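Local coordinates for receptor-type adenylate cyclase gresag 4.1 (Trypanosoma brucei, PDB 1FX2), which converts ATP to 3',5'-cyclic AMP and diphosphate with magnesium as cofactor, the chain here being its class III cyclase catalytic domain, at residues N1-P9 with I49-V57. Sequence-based numbering, arbitrary orientation.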
ATOM      1  N   ASN A   1     -20.791   0.738 -27.981  1.00 54.09           N
ATOM      2  CA  ASN A   1     -21.049   1.832 -26.987  1.00 58.93           C
ATOM      3  C   ASN A   1     -19.768   2.559 -26.555  1.00 52.64           C
ATOM      4  O   ASN A   1     -19.291   2.417 -25.389  1.00 45.88           O
ATOM      5  CB  ASN A   1     -21.822   1.305 -25.753  1.00 60.99           C
ATOM      6  CG  ASN A   1     -22.760   2.371 -25.122  1.00 66.12           C
ATOM      7  OD1 ASN A   1     -23.651   2.044 -24.317  1.00 67.33           O
ATOM      8  ND2 ASN A   1     -22.563   3.638 -25.494  1.00 66.39           N
ATOM      9  N   ASN A   2     -19.232   3.360 -27.486  1.00 39.31           N
ATOM     10  CA  ASN A   2     -18.034   4.162 -27.187  1.00 29.83           C
ATOM     11  C   ASN A   2     -18.402   5.243 -26.179  1.00 22.83           C
ATOM     12  O   ASN A   2     -17.512   5.884 -25.608  1.00 20.70           O
ATOM     13  CB  ASN A   2     -17.439   4.837 -28.418  1.00 33.44           C
ATOM     14  CG  ASN A   2     -16.508   3.939 -29.201  1.00 31.57           C
ATOM     15  OD1 ASN A   2     -16.043   2.891 -28.725  1.00 29.22           O
ATOM     16  ND2 ASN A   2     -16.228   4.339 -30.439  1.00 30.92           N
ATOM     17  N   ASN A   3     -19.683   5.420 -25.900  1.00 21.86           N
ATOM     18  CA  ASN A   3     -20.122   6.386 -24.927  1.00 18.68           C
ATOM     19  C   ASN A   3     -19.499   6.156 -23.524  1.00 21.51           C
ATOM     20  O   ASN A   3     -19.201   7.098 -22.830  1.00 21.08           O
ATOM     21  CB  ASN A   3     -21.665   6.374 -24.880  1.00 33.11           C
ATOM     22  CG  ASN A   3     -22.229   6.715 -23.522  1.00 48.46           C
ATOM     23  OD1 ASN A   3     -22.006   7.824 -22.999  1.00 56.60           O
ATOM     24  ND2 ASN A   3     -22.980   5.757 -22.925  1.00 43.76           N
ATOM     25  N   ARG A   4     -19.243   4.904 -23.186  1.00 20.50           N
ATOM     26  CA  ARG A   4     -18.677   4.580 -21.867  1.00 16.78           C
ATOM     27  C   ARG A   4     -17.174   4.631 -21.838  1.00 13.07           C
ATOM     28  O   ARG A   4     -16.561   4.587 -20.738  1.00 13.51           O
ATOM     29  CB  ARG A   4     -19.166   3.213 -21.420  1.00 20.28           C
ATOM     30  CG  ARG A   4     -20.652   3.267 -21.062  1.00 26.96           C
ATOM     31  CD  ARG A   4     -21.286   1.898 -21.137  1.00 31.84           C
ATOM     32  NE  ARG A   4     -22.745   2.020 -21.040  1.00 43.68           N
ATOM     33  CZ  ARG A   4     -23.578   0.992 -20.895  1.00 47.39           C
ATOM     34  NH1 ARG A   4     -23.101  -0.236 -20.824  1.00 43.78           N
ATOM     35  NH2 ARG A   4     -24.894   1.191 -20.840  1.00 43.32           N
ATOM     36  N   ALA A   5     -16.524   4.790 -22.983  1.00 14.20           N
ATOM     37  CA  ALA A   5     -15.069   4.892 -23.033  1.00 12.76           C
ATOM     38  C   ALA A   5     -14.540   6.176 -22.436  1.00 12.24           C
ATOM     39  O   ALA A   5     -15.052   7.258 -22.750  1.00 15.53           O
ATOM     40  CB  ALA A   5     -14.554   4.812 -24.478  1.00 14.63           C
ATOM     41  N   PRO A   6     -13.595   6.079 -21.493  1.00 10.94           N
ATOM     42  CA  PRO A   6     -12.975   7.303 -20.911  1.00 11.57           C
ATOM     43  C   PRO A   6     -12.298   8.012 -22.118  1.00 12.65           C
ATOM     44  O   PRO A   6     -11.541   7.382 -22.924  1.00 14.14           O
ATOM     45  CB  PRO A   6     -11.894   6.738 -19.988  1.00 11.91           C
ATOM     46  CG  PRO A   6     -12.591   5.457 -19.484  1.00 12.38           C
ATOM     47  CD  PRO A   6     -13.194   4.841 -20.746  1.00 11.45           C
ATOM     48  N   LYS A   7     -12.635   9.310 -22.329  1.00 12.32           N
ATOM     49  CA  LYS A   7     -12.060  10.043 -23.470  1.00 13.18           C
ATOM     50  C   LYS A   7     -11.361  11.334 -23.143  1.00 12.72           C
ATOM     51  O   LYS A   7     -10.707  11.910 -23.994  1.00 18.52           O
ATOM     52  CB  LYS A   7     -13.181  10.410 -24.460  1.00 14.62           C
ATOM     53  CG  LYS A   7     -13.987   9.267 -24.922  1.00 25.46           C
ATOM     54  CD  LYS A   7     -15.255   9.855 -25.633  1.00 19.23           C
ATOM     55  CE  LYS A   7     -16.116   8.702 -25.902  1.00 21.40           C
ATOM     56  NZ  LYS A   7     -16.744   8.345 -24.587  1.00 22.91           N
ATOM     57  N   GLU A   8     -11.542  11.825 -21.919  1.00 11.90           N
ATOM     58  CA  GLU A   8     -10.950  13.145 -21.564  1.00 11.27           C
ATOM     59  C   GLU A   8      -9.553  12.907 -21.033  1.00 11.52           C
ATOM     60  O   GLU A   8      -9.386  12.285 -19.979  1.00 12.39           O
ATOM     61  CB  GLU A   8     -11.867  13.796 -20.544  1.00 11.98           C
ATOM     62  CG  GLU A   8     -11.232  15.070 -19.884  1.00  9.73           C
ATOM     63  CD  GLU A   8     -10.628  16.059 -20.907  1.00 12.93           C
ATOM     64  OE1 GLU A   8     -11.262  16.332 -21.938  1.00 13.10           O
ATOM     65  OE2 GLU A   8      -9.499  16.493 -20.643  1.00 11.83           O
ATOM     66  N   PRO A   9      -8.488  13.416 -21.692  1.00  9.48           N
ATOM     67  CA  PRO A   9      -7.113  13.180 -21.247  1.00 11.03           C
ATOM     68  C   PRO A   9      -6.758  13.627 -19.848  1.00  9.85           C
ATOM     69  O   PRO A   9      -5.835  13.078 -19.243  1.00 11.79           O
ATOM     70  CB  PRO A   9      -6.233  13.854 -22.334  1.00 14.53           C
ATOM     71  CG  PRO A   9      -7.130  14.746 -22.997  1.00 20.33           C
ATOM     72  CD  PRO A   9      -8.552  14.221 -22.966  1.00 12.31           C
ATOM     73  N   ILE A  49     -19.412  -5.757 -17.412  1.00 11.00           N
ATOM     74  CA  ILE A  49     -18.926  -4.533 -18.068  1.00 11.45           C
ATOM     75  C   ILE A  49     -20.149  -3.649 -18.380  1.00 13.80           C
ATOM     76  O   ILE A  49     -20.161  -2.475 -18.058  1.00 13.92           O
ATOM     77  CB  ILE A  49     -18.145  -4.869 -19.343  1.00  8.40           C
ATOM     78  CG1 ILE A  49     -16.778  -5.480 -18.966  1.00 10.08           C
ATOM     79  CG2 ILE A  49     -17.838  -3.579 -20.226  1.00 11.85           C
ATOM     80  CD1 ILE A  49     -16.070  -6.030 -20.159  1.00 11.30           C
ATOM     81  N   GLY A  50     -21.220  -4.261 -18.834  1.00 14.32           N
ATOM     82  CA  GLY A  50     -22.416  -3.441 -19.112  1.00 15.18           C
ATOM     83  C   GLY A  50     -23.113  -2.962 -17.857  1.00 16.65           C
ATOM     84  O   GLY A  50     -23.459  -1.770 -17.763  1.00 16.80           O
ATOM     85  N   ARG A  51     -23.237  -3.794 -16.827  1.00 13.09           N
ATOM     86  CA  ARG A  51     -23.896  -3.455 -15.598  1.00 12.21           C
ATOM     87  C   ARG A  51     -23.240  -2.227 -14.924  1.00 15.88           C
ATOM     88  O   ARG A  51     -23.886  -1.400 -14.250  1.00 16.30           O
ATOM     89  CB  ARG A  51     -23.851  -4.621 -14.627  1.00 16.21           C
ATOM     90  CG  ARG A  51     -24.240  -4.184 -13.234  1.00 25.23           C
ATOM     91  CD  ARG A  51     -25.317  -5.026 -12.687  1.00 46.90           C
ATOM     92  NE  ARG A  51     -24.864  -6.396 -12.669  1.00 44.57           N
ATOM     93  CZ  ARG A  51     -25.584  -7.411 -12.217  1.00 54.97           C
ATOM     94  NH1 ARG A  51     -26.814  -7.191 -11.747  1.00 50.84           N
ATOM     95  NH2 ARG A  51     -25.056  -8.629 -12.196  1.00 49.37           N
ATOM     96  N   TYR A  52     -21.910  -2.243 -14.929  1.00 12.17           N
ATOM     97  CA  TYR A  52     -21.129  -1.180 -14.289  1.00 12.66           C
ATOM     98  C   TYR A  52     -20.717  -0.056 -15.233  1.00 14.39           C
ATOM     99  O   TYR A  52     -19.876   0.802 -14.850  1.00 13.80           O
ATOM    100  CB  TYR A  52     -19.926  -1.774 -13.485  1.00 13.03           C
ATOM    101  CG  TYR A  52     -20.440  -2.574 -12.362  1.00 13.94           C
ATOM    102  CD1 TYR A  52     -20.509  -3.988 -12.408  1.00 12.43           C
ATOM    103  CD2 TYR A  52     -20.936  -1.926 -11.265  1.00 14.83           C
ATOM    104  CE1 TYR A  52     -21.053  -4.680 -11.360  1.00 14.57           C
ATOM    105  CE2 TYR A  52     -21.496  -2.600 -10.228  1.00 16.43           C
ATOM    106  CZ  TYR A  52     -21.542  -4.002 -10.283  1.00 19.34           C
ATOM    107  OH  TYR A  52     -22.057  -4.749  -9.249  1.00 27.62           O
ATOM    108  N   LYS A  53     -21.274  -0.042 -16.467  1.00 14.97           N
ATOM    109  CA  LYS A  53     -21.041   1.071 -17.429  1.00 13.29           C
ATOM    110  C   LYS A  53     -19.596   1.311 -17.741  1.00 14.78           C
ATOM    111  O   LYS A  53     -19.134   2.449 -17.879  1.00 18.09           O
ATOM    112  CB  LYS A  53     -21.701   2.387 -16.919  1.00 16.35           C
ATOM    113  CG  LYS A  53     -23.214   2.137 -16.690  1.00 23.66           C
ATOM    114  CD  LYS A  53     -23.925   3.392 -16.184  1.00 35.84           C
ATOM    115  CE  LYS A  53     -25.446   3.202 -16.198  1.00 41.20           C
ATOM    116  NZ  LYS A  53     -25.963   2.937 -14.834  1.00 46.15           N
ATOM    117  N   CYS A  54     -18.833   0.204 -17.733  1.00 12.34           N
ATOM    118  CA  CYS A  54     -17.417   0.251 -18.116  1.00  9.81           C
ATOM    119  C   CYS A  54     -17.256   0.025 -19.620  1.00 11.38           C
ATOM    120  O   CYS A  54     -18.301  -0.156 -20.349  1.00 13.01           O
ATOM    121  CB  CYS A  54     -16.637  -0.825 -17.288  1.00 11.60           C
ATOM    122  SG  CYS A  54     -16.532  -0.491 -15.536  1.00 12.83           S
ATOM    123  N   TYR A  55     -16.028  -0.071 -20.108  1.00 11.00           N
ATOM    124  CA  TYR A  55     -15.795  -0.174 -21.531  1.00 11.09           C
ATOM    125  C   TYR A  55     -14.783  -1.264 -21.797  1.00 14.85           C
ATOM    126  O   TYR A  55     -13.674  -1.260 -21.262  1.00 11.60           O
ATOM    127  CB  TYR A  55     -15.197   1.186 -22.005  1.00 12.12           C
ATOM    128  CG  TYR A  55     -14.851   1.257 -23.473  1.00 11.57           C
ATOM    129  CD1 TYR A  55     -15.857   1.315 -24.421  1.00 13.98           C
ATOM    130  CD2 TYR A  55     -13.529   1.283 -23.885  1.00 11.53           C
ATOM    131  CE1 TYR A  55     -15.544   1.430 -25.778  1.00 13.92           C
ATOM    132  CE2 TYR A  55     -13.190   1.373 -25.260  1.00 16.17           C
ATOM    133  CZ  TYR A  55     -14.229   1.450 -26.177  1.00 14.22           C
ATOM    134  OH  TYR A  55     -13.892   1.547 -27.515  1.00 19.98           O
ATOM    135  N   GLU A  56     -15.157  -2.204 -22.657  1.00 10.78           N
ATOM    136  CA  GLU A  56     -14.215  -3.242 -23.020  1.00 11.12           C
ATOM    137  C   GLU A  56     -13.233  -2.658 -24.004  1.00 11.50           C
ATOM    138  O   GLU A  56     -13.641  -2.343 -25.169  1.00 14.90           O
ATOM    139  CB  GLU A  56     -14.975  -4.443 -23.644  1.00 11.62           C
ATOM    140  CG  GLU A  56     -14.057  -5.644 -24.008  1.00 12.24           C
ATOM    141  CD  GLU A  56     -14.871  -6.822 -24.538  1.00 12.81           C
ATOM    142  OE1 GLU A  56     -16.029  -6.970 -24.152  1.00 15.33           O
ATOM    143  OE2 GLU A  56     -14.260  -7.504 -25.392  1.00 19.91           O
ATOM    144  N   VAL A  57     -11.932  -2.610 -23.673  1.00  9.99           N
ATOM    145  CA  VAL A  57     -10.943  -2.062 -24.597  1.00 10.98           C
ATOM    146  C   VAL A  57     -10.599  -3.160 -25.585  1.00 13.25           C
ATOM    147  O   VAL A  57     -10.596  -2.923 -26.826  1.00 14.19           O
ATOM    148  CB  VAL A  57      -9.687  -1.602 -23.833  1.00  9.91           C
ATOM    149  CG1 VAL A  57      -8.641  -1.049 -24.823  1.00 13.67           C
ATOM    150  CG2 VAL A  57     -10.121  -0.610 -22.740  1.00 10.37           C
TER
HETATM  151  O   HOH W   1     -16.687   3.983 -18.016  1.00 14.14           O
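Ala5 sets its methyl on the ring of Tyr55. Ala5 CB sits 3.5 Å from the Tyr55 ring centroid and only 2° off the ring normal, a centred CH-pi contact. Tyr55 CG is anti to the backbone N (chi1 179°), and the ring lies against Ala5, with one face to its methyl. At the far end of the ring, Tyr55 OH donates to Asn2 OD1 over 2.8 Å. The amide and ring planes are 58° apart, and the hydroxyl is tilted from the carbonyl plane. Two bonds fix the ends of this pair from the region of strand 154-157: Lys152 O accepts from Asn2 ND2, and Tyr154 N bonds to Tyr55 OH. Asn1 O lies near the plane of the ring at its edge, close to CD1.

Arg4 lies along the turn after helix 34-51. Its chain is extended from CG to NE. Arg4 CB touches both Lys53 O and Cys54 O, Arg4 CG meets Lys53 O at 3.6 Å, and CD meets Cys54 O. The guanidinium has Lys53 CB over one face. Arg4 NH1 stops 3.4 Å from Gly50 O at an angle too poor for a hydrogen bond. A water links Arg4 O and Lys53 O by hydrogen bonds.

Lys7 NZ braces the N-terminal turn itself, donating to Asn2 O and to Ala5 O (2.7 Å).

Lys53 has positive phi and is the C-prime residue of a Schellman motif, with Cys54 N bonded to Ile49 O and Lys53 N to Gly50 O. The N-terminal segment thus packs on a Schellman-capped helix end and strand 55-60, an outermost strand, within this chain, of the cyclase domain's central sheet.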